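Local atomic coordinates of DUF4974 domain-containing protein (PDB entry 4M0N), a protein that probably acts as a membrane-anchored anti-sigma factor of the FecR family; this chain is the part of it that holds the FecR and FecR C-terminal regions. Residues 28-33 and 42-47; 67-72 and 154-159; 80-85 and 96-101; 176-181 and 201-206. The protein carries 1 engineered substitution. All blocks are in the same frame, centred on the assembly; numbering follows the deposited sequence.

Contact 1. Residues 28-33 and 42-47. With MG (magnesium ion), chain B.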
loop_
_atom_site.group_PDB
_atom_site.type_symbol
_atom_site.label_atom_id
_atom_site.label_comp_id
_atom_site.label_asym_id
_atom_site.label_seq_id
_atom_site.Cartn_x
_atom_site.Cartn_y
_atom_site.Cartn_z
ATOM N N GLY A 28 -0.215 -10.789 -7.991
ATOM C CA GLY A 28 0.123 -12.104 -7.447
ATOM C C GLY A 28 1.584 -12.339 -7.127
ATOM O O GLY A 28 1.969 -13.454 -6.756
ATOM N N GLU A 29 2.407 -11.293 -7.242
ATOM C CA GLU A 29 3.848 -11.395 -7.047
ATOM C C GLU A 29 4.362 -10.266 -6.164
ATOM O O GLU A 29 3.626 -9.312 -5.855
ATOM C CB GLU A 29 4.573 -11.320 -8.401
ATOM C CG GLU A 29 4.233 -12.495 -9.321
ATOM C CD GLU A 29 5.016 -12.523 -10.617
ATOM O OE1 GLU A 29 6.207 -12.146 -10.628
ATOM O OE2 GLU A 29 4.441 -12.958 -11.636
ATOM N N HIS A 30 5.630 -10.417 -5.768
ATOM C CA HIS A 30 6.425 -9.382 -5.096
ATOM C C HIS A 30 7.781 -9.300 -5.767
ATOM O O HIS A 30 8.216 -10.211 -6.503
ATOM C CB HIS A 30 6.810 -9.717 -3.660
ATOM C CG HIS A 30 5.685 -9.752 -2.689
ATOM N ND1 HIS A 30 5.848 -10.266 -1.419
ATOM C CD2 HIS A 30 4.389 -9.377 -2.787
ATOM C CE1 HIS A 30 4.695 -10.210 -0.777
ATOM N NE2 HIS A 30 3.791 -9.679 -1.587
ATOM N N LYS A 31 8.498 -8.242 -5.430
ATOM C CA LYS A 31 9.897 -8.131 -5.802
ATOM C C LYS A 31 10.615 -7.447 -4.659
ATOM O O LYS A 31 10.022 -6.721 -3.834
ATOM C CB LYS A 31 10.114 -7.352 -7.091
ATOM C CG LYS A 31 9.550 -7.971 -8.375
ATOM C CD LYS A 31 10.256 -9.198 -8.897
ATOM C CE LYS A 31 9.579 -9.676 -10.183
ATOM N NZ LYS A 31 9.539 -8.617 -11.258
ATOM N N GLN A 32 11.902 -7.725 -4.583
ATOM C CA GLN A 32 12.748 -7.088 -3.596
ATOM C C GLN A 32 13.946 -6.651 -4.367
ATOM O O GLN A 32 14.493 -7.406 -5.192
ATOM C CB GLN A 32 13.124 -8.011 -2.423
ATOM C CG GLN A 32 13.912 -7.300 -1.309
ATOM C CD GLN A 32 14.439 -8.237 -0.222
ATOM O OE1 GLN A 32 13.712 -9.102 0.274
ATOM N NE2 GLN A 32 15.706 -8.062 0.155
ATOM N N VAL A 33 14.358 -5.425 -4.129
ATOM C CA VAL A 33 15.518 -4.891 -4.799
ATOM C C VAL A 33 16.367 -4.095 -3.839
ATOM O O VAL A 33 15.872 -3.447 -2.918
ATOM C CB VAL A 33 15.144 -4.048 -6.032
ATOM C CG1 VAL A 33 14.414 -2.796 -5.619
ATOM C CG2 VAL A 33 16.373 -3.688 -6.858
ATOM N N HIS A 42 11.062 -3.412 -0.899
ATOM C CA HIS A 42 10.138 -4.521 -1.194
ATOM C C HIS A 42 8.952 -3.932 -1.930
ATOM O O HIS A 42 8.330 -2.974 -1.436
ATOM C CB HIS A 42 9.618 -5.123 0.082
ATOM C CG HIS A 42 10.613 -5.929 0.842
ATOM N ND1 HIS A 42 11.612 -5.358 1.601
ATOM C CD2 HIS A 42 10.711 -7.264 1.028
ATOM C CE1 HIS A 42 12.316 -6.313 2.188
ATOM N NE2 HIS A 42 11.780 -7.478 1.869
ATOM N N LEU A 43 8.634 -4.496 -3.106
ATOM C CA LEU A 43 7.561 -3.987 -3.948
ATOM C C LEU A 43 6.410 -4.966 -3.960
ATOM O O LEU A 43 6.605 -6.150 -4.221
ATOM C CB LEU A 43 8.060 -3.778 -5.368
ATOM C CG LEU A 43 9.118 -2.706 -5.543
ATOM C CD1 LEU A 43 10.510 -3.266 -5.330
ATOM C CD2 LEU A 43 8.958 -2.148 -6.948
ATOM N N ASN A 44 5.206 -4.472 -3.677
ATOM C CA ASN A 44 4.013 -5.307 -3.639
ATOM C C ASN A 44 3.451 -5.448 -5.051
ATOM O O ASN A 44 3.834 -4.717 -5.966
ATOM C CB ASN A 44 2.994 -4.705 -2.705
ATOM C CG ASN A 44 1.978 -5.725 -2.195
ATOM O OD1 ASN A 44 2.073 -6.927 -2.516
ATOM N ND2 ASN A 44 1.015 -5.255 -1.408
ATOM N N ALA A 45 2.557 -6.410 -5.209
ATOM C CA ALA A 45 1.868 -6.702 -6.446
ATOM C C ALA A 45 1.305 -5.445 -7.094
ATOM O O ALA A 45 0.646 -4.639 -6.432
ATOM C CB ALA A 45 0.694 -7.659 -6.140
ATOM N N GLY A 46 1.586 -5.258 -8.380
ATOM C CA GLY A 46 0.949 -4.162 -9.115
ATOM C C GLY A 46 1.701 -2.861 -9.126
ATOM O O GLY A 46 1.162 -1.813 -9.551
ATOM N N THR A 47 2.919 -2.900 -8.609
ATOM C CA THR A 47 3.723 -1.699 -8.391
ATOM C C THR A 47 4.782 -1.487 -9.435
ATOM O O THR A 47 5.357 -2.440 -9.952
ATOM C CB THR A 47 4.390 -1.808 -7.028
ATOM O OG1 THR A 47 3.360 -1.992 -6.060
ATOM C CG2 THR A 47 5.236 -0.622 -6.703
HETATM MG MG MG B . -0.395 -1.265 -10.800
HETATM O O HOH W 1 0.936 -0.091 -11.735
HETATM O O HOH W 2 -1.118 0.267 -9.675
HETATM O O HOH W 3 0.101 -2.911 -12.099
HETATM O O HOH W 4 -1.960 -0.801 -12.241
HETATM O O HOH W 5 -1.720 -2.508 -9.863
#
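An antiparallel beta hairpin at the edge of a sheet in the FecR domain joins strands 31-34 and 40-43, and the chain leaving it makes a turn that carries a magnesium ion. Lys31 and Leu43 form the hydrogen-bonded pair: Leu43 N donates to Lys31 O at 2.7 Å, almost straight at 176°, and Lys31 N returns a longer bond to Leu43 O. Gln32 and His42 are the neighbouring non-hydrogen-bonded pair. Extended with CG anti to the backbone N (chi1 -175°), Gln32 runs alongside His42 and lays CG over the centre of the imidazole face, 3.9 Å from the ring centroid, a CH-pi contact. Its OE1 lies 3.0 Å from His42 NE2, but the angle is too poor for a hydrogen bond. On the other face of the hairpin, where the Leu43 side chain lies, Val33 CG1 meets Leu43 CD1 at 3.9 Å. Beyond the paired strands Ala45 CB lies 3.4 Å from Glu29 O. Asn44 OD1 takes a weak bond from Ala45 N, while its ND2 is held by Glu67. A type II turn from Asn44 to Thr47 follows, with Gly46 at positive phi, and Gly46 O binds the magnesium ion at 2.1 Å. Five waters complete six ligands, an octahedral, largely hydrated site of the kind usual for magnesium, with one protein ligand, the Gly46 carbonyl.

Contact 2. Residues 67-72 and 154-159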
loop_
_atom_site.group_PDB
_atom_site.type_symbol
_atom_site.label_atom_id
_atom_site.label_comp_id
_atom_site.label_asym_id
_atom_site.label_seq_id
_atom_site.Cartn_x
_atom_site.Cartn_y
_atom_site.Cartn_z
ATOM N N GLU A 67 2.645 0.069 -4.181
ATOM C CA GLU A 67 3.003 -0.042 -2.769
ATOM C C GLU A 67 4.366 -0.631 -2.595
ATOM O O GLU A 67 4.701 -1.642 -3.230
ATOM C CB GLU A 67 1.952 -0.890 -2.026
ATOM C CG GLU A 67 2.357 -1.089 -0.555
ATOM C CD GLU A 67 1.276 -1.754 0.253
ATOM O OE1 GLU A 67 0.532 -2.644 -0.285
ATOM O OE2 GLU A 67 1.121 -1.377 1.447
ATOM N N ALA A 68 5.197 0.026 -1.774
ATOM C CA ALA A 68 6.537 -0.465 -1.501
ATOM C C ALA A 68 6.919 -0.141 -0.082
ATOM O O ALA A 68 6.505 0.878 0.463
ATOM C CB ALA A 68 7.537 0.183 -2.455
ATOM N N PHE A 69 7.731 -1.028 0.483
ATOM C CA PHE A 69 8.332 -0.814 1.804
ATOM C C PHE A 69 9.806 -0.515 1.559
ATOM O O PHE A 69 10.533 -1.337 0.961
ATOM C CB PHE A 69 8.162 -2.046 2.664
ATOM C CG PHE A 69 8.724 -1.874 4.037
ATOM C CD1 PHE A 69 8.093 -1.039 4.935
ATOM C CD2 PHE A 69 9.895 -2.477 4.378
ATOM C CE1 PHE A 69 8.623 -0.839 6.208
ATOM C CE2 PHE A 69 10.433 -2.283 5.649
ATOM C CZ PHE A 69 9.800 -1.469 6.539
ATOM N N PHE A 70 10.241 0.630 2.069
ATOM C CA PHE A 70 11.599 1.110 1.971
ATOM C C PHE A 70 12.340 1.002 3.306
ATOM O O PHE A 70 11.831 1.450 4.332
ATOM C CB PHE A 70 11.571 2.580 1.573
ATOM C CG PHE A 70 10.977 2.823 0.234
ATOM C CD1 PHE A 70 9.608 2.914 0.096
ATOM C CD2 PHE A 70 11.788 2.962 -0.879
ATOM C CE1 PHE A 70 9.054 3.107 -1.149
ATOM C CE2 PHE A 70 11.255 3.150 -2.126
ATOM C CZ PHE A 70 9.877 3.218 -2.257
ATOM N N ASN A 71 13.522 0.402 3.291
ATOM C CA ASN A 71 14.400 0.471 4.445
ATOM C C ASN A 71 15.607 1.262 3.987
ATOM O O ASN A 71 16.532 0.716 3.385
ATOM C CB ASN A 71 14.775 -0.918 4.926
ATOM C CG ASN A 71 15.576 -0.892 6.211
ATOM O OD1 ASN A 71 16.099 0.121 6.598
ATOM N ND2 ASN A 71 15.698 -2.036 6.850
ATOM N N VAL A 72 15.554 2.572 4.237
ATOM C CA VAL A 72 16.532 3.498 3.709
ATOM C C VAL A 72 17.801 3.597 4.531
ATOM O O VAL A 72 17.761 3.927 5.699
ATOM C CB VAL A 72 15.932 4.913 3.516
ATOM C CG1 VAL A 72 17.016 5.890 3.037
ATOM C CG2 VAL A 72 14.799 4.850 2.513
ATOM N N ALA A 154 2.426 -6.268 6.820
ATOM C CA ALA A 154 2.278 -7.722 6.905
ATOM C C ALA A 154 2.345 -8.332 5.515
ATOM O O ALA A 154 2.700 -9.508 5.354
ATOM C CB ALA A 154 0.961 -8.074 7.552
ATOM N N TRP A 155 1.961 -7.537 4.531
ATOM C CA TRP A 155 2.045 -7.964 3.146
ATOM C C TRP A 155 3.415 -8.526 2.769
ATOM O O TRP A 155 3.502 -9.424 1.954
ATOM C CB TRP A 155 1.583 -6.867 2.188
ATOM C CG TRP A 155 2.506 -5.675 2.015
ATOM C CD1 TRP A 155 2.401 -4.469 2.641
ATOM C CD2 TRP A 155 3.643 -5.579 1.140
ATOM N NE1 TRP A 155 3.413 -3.631 2.228
ATOM C CE2 TRP A 155 4.192 -4.290 1.306
ATOM C CE3 TRP A 155 4.255 -6.459 0.243
ATOM C CZ2 TRP A 155 5.286 -3.852 0.565
ATOM C CZ3 TRP A 155 5.359 -6.026 -0.464
ATOM C CH2 TRP A 155 5.866 -4.741 -0.289
ATOM N N LEU A 156 4.480 -8.013 3.383
ATOM C CA LEU A 156 5.825 -8.503 3.146
ATOM C C LEU A 156 5.918 -10.023 3.349
ATOM O O LEU A 156 6.640 -10.681 2.609
ATOM C CB LEU A 156 6.813 -7.818 4.107
ATOM C CG LEU A 156 6.900 -6.285 3.987
ATOM C CD1 LEU A 156 7.712 -5.673 5.123
ATOM C CD2 LEU A 156 7.492 -5.902 2.671
ATOM N N GLN A 157 5.158 -10.539 4.322
ATOM C CA GLN A 157 5.183 -11.970 4.705
ATOM C C GLN A 157 3.914 -12.692 4.255
ATOM O O GLN A 157 3.646 -13.804 4.722
ATOM C CB GLN A 157 5.331 -12.119 6.232
ATOM C CG GLN A 157 6.619 -11.552 6.813
ATOM C CD GLN A 157 6.548 -10.063 7.130
ATOM O OE1 GLN A 157 5.491 -9.534 7.480
ATOM N NE2 GLN A 157 7.681 -9.381 7.008
ATOM N N GLY A 158 3.146 -12.065 3.359
ATOM C CA GLY A 158 1.906 -12.623 2.845
ATOM C C GLY A 158 0.687 -12.406 3.724
ATOM O O GLY A 158 -0.325 -13.079 3.567
ATOM N N GLY A 159 0.768 -11.460 4.645
ATOM C CA GLY A 159 -0.376 -11.091 5.433
ATOM C C GLY A 159 -1.243 -10.005 4.802
ATOM O O GLY A 159 -0.818 -9.266 3.913
#
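Trp155 and Leu156, on a short 3-10 turn, pack against Glu67 and Phe69 of strand 67-72. The tight part is the indole. Trp155 CG sits between its backbone N and carbonyl carbon (chi1 72°), which carries the ring toward the strand; CZ2 comes edge-on to the backbone, 3.7 Å from Phe69 N, and lies 4.0 Å from Phe69 CB. One indole face takes Leu156 CD2, and the opposite face takes the Glu67 carboxylate, offset toward the rim with the two planes 33° apart. Glu67 OE2 comes within 3.3 Å of Trp155 NE1 without a usable angle. Asn97 bonds to both, its OD1 accepting from the indole and its ND2 donating to Glu67 OE2, while Asn44 ND2 donates to Glu67 OE1; the amide of Asn97 thus bridges ring and carboxylate. The looser side is at Leu156, which is partly exposed and crosses Phe69 at about a right angle: CD1 lies over one face of the phenyl ring, 3.9 Å from Phe69 CD2, and CD2 is as far from Phe69 CB. The 3-10 turn follows helix 149-152 and leads into strand 159-166, while strand 67-72 runs between strands 40-43 and 94-100, with His42 also touching both Trp155 and Leu156.

Contact 3. Residues 80-85 and 96-101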
loop_
_atom_site.group_PDB
_atom_site.type_symbol
_atom_site.label_atom_id
_atom_site.label_comp_id
_atom_site.label_asym_id
_atom_site.label_seq_id
_atom_site.Cartn_x
_atom_site.Cartn_y
_atom_site.Cartn_z
ATOM N N PHE A 80 16.746 10.926 0.987
ATOM C CA PHE A 80 16.141 9.958 0.086
ATOM C C PHE A 80 14.703 10.408 -0.119
ATOM O O PHE A 80 14.028 10.675 0.858
ATOM C CB PHE A 80 16.148 8.586 0.763
ATOM C CG PHE A 80 15.763 7.463 -0.138
ATOM C CD1 PHE A 80 14.417 7.176 -0.403
ATOM C CD2 PHE A 80 16.745 6.654 -0.703
ATOM C CE1 PHE A 80 14.083 6.123 -1.241
ATOM C CE2 PHE A 80 16.407 5.612 -1.551
ATOM C CZ PHE A 80 15.073 5.337 -1.815
ATOM N N ILE A 81 14.264 10.482 -1.368
ATOM C CA ILE A 81 12.896 10.903 -1.665
ATOM C C ILE A 81 12.162 9.847 -2.462
ATOM O O ILE A 81 12.604 9.427 -3.558
ATOM C CB ILE A 81 12.865 12.238 -2.411
ATOM C CG1 ILE A 81 13.466 13.341 -1.547
ATOM C CG2 ILE A 81 11.422 12.549 -2.821
ATOM C CD1 ILE A 81 13.484 14.707 -2.202
ATOM N N VAL A 82 11.034 9.404 -1.923
ATOM C CA VAL A 82 10.130 8.572 -2.707
ATOM C C VAL A 82 9.075 9.526 -3.269
ATOM O O VAL A 82 8.287 10.103 -2.524
ATOM C CB VAL A 82 9.454 7.488 -1.871
ATOM C CG1 VAL A 82 8.425 6.742 -2.744
ATOM C CG2 VAL A 82 10.482 6.540 -1.271
ATOM N N ARG A 83 9.089 9.693 -4.576
ATOM C CA ARG A 83 8.179 10.600 -5.259
ATOM C C ARG A 83 7.012 9.836 -5.834
ATOM O O ARG A 83 7.156 8.990 -6.737
ATOM C CB ARG A 83 8.899 11.358 -6.371
ATOM C CG ARG A 83 7.997 12.250 -7.226
ATOM C CD ARG A 83 8.818 13.357 -7.863
ATOM N NE ARG A 83 9.348 14.240 -6.840
ATOM C CZ ARG A 83 10.409 15.025 -6.981
ATOM N NH1 ARG A 83 11.058 15.100 -8.143
ATOM N NH2 ARG A 83 10.795 15.786 -5.959
ATOM N N THR A 84 5.856 10.139 -5.274
ATOM C CA THR A 84 4.606 9.666 -5.781
ATOM C C THR A 84 3.794 10.836 -6.324
ATOM O O THR A 84 4.090 12.010 -6.081
ATOM C CB THR A 84 3.785 8.959 -4.714
ATOM O OG1 THR A 84 3.262 9.931 -3.795
ATOM C CG2 THR A 84 4.599 7.928 -3.988
ATOM N N ARG A 85 2.768 10.492 -7.075
ATOM C CA ARG A 85 1.943 11.526 -7.648
ATOM C C ARG A 85 1.426 12.483 -6.571
ATOM O O ARG A 85 1.382 13.690 -6.806
ATOM C CB ARG A 85 0.784 10.924 -8.436
ATOM C CG ARG A 85 -0.056 11.982 -9.159
ATOM C CD ARG A 85 -1.314 11.400 -9.800
ATOM N NE ARG A 85 -2.257 10.805 -8.841
ATOM C CZ ARG A 85 -3.211 11.455 -8.166
ATOM N NH1 ARG A 85 -3.397 12.765 -8.311
ATOM N NH2 ARG A 85 -4.001 10.783 -7.331
ATOM N N PHE A 96 9.847 2.563 6.103
ATOM C CA PHE A 96 8.465 3.012 5.983
ATOM C C PHE A 96 7.799 2.412 4.770
ATOM O O PHE A 96 8.470 2.057 3.780
ATOM C CB PHE A 96 8.405 4.529 5.890
ATOM C CG PHE A 96 9.241 5.085 4.765
ATOM C CD1 PHE A 96 10.609 5.267 4.916
ATOM C CD2 PHE A 96 8.661 5.404 3.557
ATOM C CE1 PHE A 96 11.382 5.731 3.860
ATOM C CE2 PHE A 96 9.442 5.848 2.479
ATOM C CZ PHE A 96 10.804 6.036 2.652
ATOM N N ASN A 97 6.473 2.294 4.880
ATOM C CA ASN A 97 5.612 1.844 3.796
ATOM C C ASN A 97 4.928 2.992 3.100
ATOM O O ASN A 97 4.434 3.910 3.726
ATOM C CB ASN A 97 4.503 0.946 4.376
ATOM C CG ASN A 97 3.879 0.041 3.351
ATOM O OD1 ASN A 97 4.478 -0.975 2.946
ATOM N ND2 ASN A 97 2.627 0.335 2.988
ATOM N N VAL A 98 4.883 2.919 1.768
ATOM C CA VAL A 98 4.147 3.881 0.963
ATOM C C VAL A 98 3.188 3.075 0.112
ATOM O O VAL A 98 3.597 2.251 -0.703
ATOM C CB VAL A 98 5.074 4.673 0.033
ATOM C CG1 VAL A 98 4.282 5.665 -0.744
ATOM C CG2 VAL A 98 6.181 5.370 0.824
ATOM N N LYS A 99 1.913 3.299 0.358
ATOM C CA LYS A 99 0.859 2.610 -0.398
ATOM C C LYS A 99 0.168 3.664 -1.212
ATOM O O LYS A 99 -0.585 4.502 -0.672
ATOM C CB LYS A 99 -0.107 1.899 0.521
ATOM C CG LYS A 99 -1.109 1.082 -0.268
ATOM C CD LYS A 99 -2.037 0.348 0.641
ATOM C CE LYS A 99 -3.019 -0.449 -0.205
ATOM N NZ LYS A 99 -3.750 -1.335 0.728
ATOM N N ALA A 100 0.383 3.643 -2.529
ATOM C CA ALA A 100 -0.049 4.738 -3.424
ATOM C C ALA A 100 -0.410 4.197 -4.794
ATOM O O ALA A 100 0.124 4.597 -5.792
ATOM C CB ALA A 100 1.035 5.815 -3.526
ATOM N N TYR A 101 -1.307 3.240 -4.807
ATOM C CA TYR A 101 -1.797 2.668 -6.057
ATOM C C TYR A 101 -2.670 3.728 -6.735
ATOM O O TYR A 101 -3.614 4.295 -6.140
ATOM C CB TYR A 101 -2.626 1.403 -5.816
ATOM C CG TYR A 101 -1.824 0.213 -5.401
ATOM C CD1 TYR A 101 -1.168 -0.578 -6.339
ATOM C CD2 TYR A 101 -1.710 -0.130 -4.067
ATOM C CE1 TYR A 101 -0.428 -1.686 -5.965
ATOM C CE2 TYR A 101 -0.996 -1.237 -3.697
ATOM C CZ TYR A 101 -0.345 -1.998 -4.628
ATOM O OH TYR A 101 0.349 -3.099 -4.223
#
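Val82 of strand 80-83 and Phe96 of strand 94-100 face each other across the interior between two beta sheets of the FecR domain. Followed outward, Val82 CB points toward the opposing strand and divides into two methyls. CG1, anti to the backbone N (chi1 175°), heads for Val98 and stays 4.4 Å from its CG2, a light touch. CG2 goes to the phenyl ring of Phe96, where it meets CE2 and CZ equally, at 4.0 Å from each. It arrives at the ring edge, near the ring plane, and not over a face; the same methyl also lies at the edge of the Phe80 ring. Phe96 CG lies between the backbone N and the carbonyl carbon (chi1 56°), which directs the ring toward strand 80-83, and Val98 CG2 lies at the ring edge as well. Further along, Thr84 puts its methyl into the interior: CG2 is 4.0 Å from Val98 CG1 and 4.2 Å from Ala100 CB. The hydroxyl of Thr84 is used separately, bonding to Ala87 O, which leaves the carbon branch to face the apolar side. Phe70 of strand 67-72 adds to the same layer, its ring meeting that of Phe96 and its side chain touching Val82. With five buried residues, carbon-to-carbon contacts and no hydrogen bond between the strands, the two sheets are joined here by hydrophobic and dispersion contacts.

Contact 4. Residues 176-181 and 201-206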
loop_
_atom_site.group_PDB
_atom_site.type_symbol
_atom_site.label_atom_id
_atom_site.label_comp_id
_atom_site.label_asym_id
_atom_site.label_seq_id
_atom_site.Cartn_x
_atom_site.Cartn_y
_atom_site.Cartn_z
ATOM N N ARG A 176 -5.146 -7.655 -6.308
ATOM C CA ARG A 176 -3.723 -7.567 -6.539
ATOM C C ARG A 176 -2.908 -8.714 -5.922
ATOM O O ARG A 176 -1.969 -9.222 -6.534
ATOM C CB ARG A 176 -3.216 -6.232 -6.003
ATOM C CG ARG A 176 -3.672 -5.080 -6.856
ATOM C CD ARG A 176 -2.960 -3.791 -6.453
ATOM N NE ARG A 176 -3.399 -3.336 -5.145
ATOM C CZ ARG A 176 -4.228 -2.315 -4.917
ATOM N NH1 ARG A 176 -4.738 -1.615 -5.902
ATOM N NH2 ARG A 176 -4.570 -2.012 -3.666
ATOM N N MET A 177 -3.281 -9.108 -4.713
ATOM C CA MET A 177 -2.593 -10.202 -4.024
ATOM C C MET A 177 -2.770 -11.523 -4.718
ATOM O O MET A 177 -1.795 -12.259 -4.868
ATOM C CB MET A 177 -3.095 -10.370 -2.588
ATOM C CG MET A 177 -2.484 -11.580 -1.869
ATOM S SD MET A 177 -2.707 -11.497 -0.075
ATOM C CE MET A 177 -1.561 -10.207 0.458
ATOM N N TYR A 178 -4.022 -11.845 -5.062
ATOM C CA TYR A 178 -4.384 -13.150 -5.562
ATOM C C TYR A 178 -4.465 -13.244 -7.078
ATOM O O TYR A 178 -4.702 -14.326 -7.621
ATOM C CB TYR A 178 -5.691 -13.600 -4.906
ATOM C CG TYR A 178 -5.545 -13.763 -3.405
ATOM C CD1 TYR A 178 -4.920 -14.872 -2.853
ATOM C CD2 TYR A 178 -5.998 -12.782 -2.539
ATOM C CE1 TYR A 178 -4.774 -15.008 -1.478
ATOM C CE2 TYR A 178 -5.865 -12.915 -1.170
ATOM C CZ TYR A 178 -5.264 -14.044 -0.634
ATOM O OH TYR A 178 -5.127 -14.181 0.742
ATOM N N ASN A 179 -4.217 -12.123 -7.762
ATOM C CA ASN A 179 -4.335 -12.044 -9.210
ATOM C C ASN A 179 -5.659 -12.610 -9.716
ATOM O O ASN A 179 -5.713 -13.529 -10.573
ATOM C CB ASN A 179 -3.150 -12.702 -9.890
ATOM C CG ASN A 179 -3.130 -12.437 -11.368
ATOM O OD1 ASN A 179 -3.658 -11.422 -11.829
ATOM N ND2 ASN A 179 -2.547 -13.346 -12.119
ATOM N N GLN A 180 -6.730 -12.032 -9.176
ATOM C CA GLN A 180 -8.069 -12.497 -9.412
ATOM C C GLN A 180 -9.010 -11.308 -9.491
ATOM O O GLN A 180 -9.091 -10.531 -8.546
ATOM C CB GLN A 180 -8.483 -13.430 -8.278
ATOM C CG GLN A 180 -9.950 -13.831 -8.289
ATOM C CD GLN A 180 -10.366 -14.515 -9.589
ATOM O OE1 GLN A 180 -9.861 -15.592 -9.921
ATOM N NE2 GLN A 180 -11.280 -13.892 -10.333
ATOM N N GLU A 181 -9.734 -11.168 -10.611
ATOM C CA GLU A 181 -10.684 -10.075 -10.758
ATOM C C GLU A 181 -11.844 -10.275 -9.784
ATOM O O GLU A 181 -12.440 -11.351 -9.700
ATOM C CB GLU A 181 -11.206 -9.979 -12.190
ATOM C CG GLU A 181 -11.867 -8.642 -12.506
ATOM C CD GLU A 181 -12.862 -8.707 -13.663
ATOM O OE1 GLU A 181 -12.764 -9.625 -14.500
ATOM O OE2 GLU A 181 -13.752 -7.829 -13.728
ATOM N N LYS A 201 -3.530 -16.535 3.934
ATOM C CA LYS A 201 -4.755 -17.299 3.746
ATOM C C LYS A 201 -5.101 -17.418 2.271
ATOM O O LYS A 201 -4.596 -16.636 1.430
ATOM C CB LYS A 201 -5.908 -16.659 4.517
ATOM C CG LYS A 201 -5.739 -16.687 6.034
ATOM C CD LYS A 201 -6.368 -17.916 6.662
ATOM C CE LYS A 201 -6.612 -17.747 8.152
ATOM N NZ LYS A 201 -7.524 -16.600 8.443
ATOM N N SER A 202 -5.941 -18.405 1.949
ATOM C CA SER A 202 -6.464 -18.536 0.609
ATOM C C SER A 202 -7.420 -17.372 0.390
ATOM O O SER A 202 -7.962 -16.839 1.347
ATOM C CB SER A 202 -7.202 -19.864 0.419
ATOM O OG SER A 202 -8.282 -19.937 1.323
ATOM N N LEU A 203 -7.626 -16.980 -0.855
ATOM C CA LEU A 203 -8.665 -15.992 -1.184
ATOM C C LEU A 203 -10.031 -16.448 -0.657
ATOM O O LEU A 203 -10.784 -15.662 -0.068
ATOM C CB LEU A 203 -8.732 -15.785 -2.691
ATOM C CG LEU A 203 -9.760 -14.778 -3.225
ATOM C CD1 LEU A 203 -9.682 -13.476 -2.454
ATOM C CD2 LEU A 203 -9.559 -14.572 -4.726
ATOM N N GLU A 204 -10.327 -17.730 -0.852
ATOM C CA GLU A 204 -11.599 -18.309 -0.414
ATOM C C GLU A 204 -11.810 -18.058 1.080
ATOM O O GLU A 204 -12.868 -17.588 1.508
ATOM C CB GLU A 204 -11.638 -19.814 -0.733
ATOM C CG GLU A 204 -13.021 -20.448 -0.697
ATOM C CD GLU A 204 -12.989 -21.940 -1.033
ATOM O OE1 GLU A 204 -11.939 -22.427 -1.510
ATOM O OE2 GLU A 204 -14.010 -22.628 -0.821
ATOM N N ALA A 205 -10.774 -18.335 1.863
ATOM C CA ALA A 205 -10.803 -18.148 3.322
ATOM C C ALA A 205 -10.999 -16.701 3.737
ATOM O O ALA A 205 -11.708 -16.382 4.707
ATOM C CB ALA A 205 -9.497 -18.669 3.915
ATOM N N VAL A 206 -10.324 -15.803 3.022
ATOM C CA VAL A 206 -10.471 -14.400 3.316
ATOM C C VAL A 206 -11.888 -13.952 3.006
ATOM O O VAL A 206 -12.485 -13.259 3.812
ATOM C CB VAL A 206 -9.457 -13.524 2.574
ATOM C CG1 VAL A 206 -9.757 -12.067 2.883
ATOM C CG2 VAL A 206 -8.022 -13.889 2.971
HETATM O O HOH W 6 -3.838 -13.660 3.807
#
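The end of helix 167-178 approaches the start of helix 203-214, with the CA atoms of Tyr178 and Leu203 6.8 Å apart and segment 176-181 leaving its helix at Asn179 through a positive phi. Tyr178 carries the largest share of the contact. Its ring is clasped on two faces: Met177 CG lies over the centre of one, and Leu203 CB over the centre of the other, 3.9 Å from the centroid in a CH-pi contact. Leu203 has its CG anti to the backbone N (chi1 -180°) and spreads its methyls, Leu203 CD1 reaching Tyr178 CD2 at 3.7 Å and Leu203 CD2 reaching Gln180 CG at 3.7 Å. At the far end of the ring the phenol donates to Lys201 O, with Tyr178 OH at 2.6 Å; the donor stands above the carbonyl plane, 46° out of it. A water accepts from Lys201 N and gives a weak, long bond to the same hydroxyl. Val206 CG2 packs 3.7 Å from Tyr178 OH. Ser202 is the N-cap of the second helix, its OG accepting from Ala205 N. Leu160 of strand 159-166 touches both Tyr178 and Val206. The phenol thus ties one helix end to the residues leading into the other: a short hydrogen bond anchors the hydroxyl, while aliphatic groups on both faces hold the ring.

How the contacts relate
Contacts 1 and 3 lie in the FecR part of the chain; contact 2 joins strand 67-72 of that part to the loop 154-159, which leads into strand 159-166; contact 4 is in the C-terminal part. Contacts 1 and 2, centred about 9 Å apart, share an antiparallel sheet in which strands 40-43, 67-72 and 94-100 are successive neighbours; contact 3, its centre about 12 Å from that of contact 2, ties that sheet to the one holding strand 80-83. Along the chain contact 1 comes first, contact 3 falls between the segments of contact 2, and contact 4 is last. Among the links between the two parts, Arg176 O accepts from Gly28 N and the Arg176 side chain makes a cation-pi contact with Tyr101.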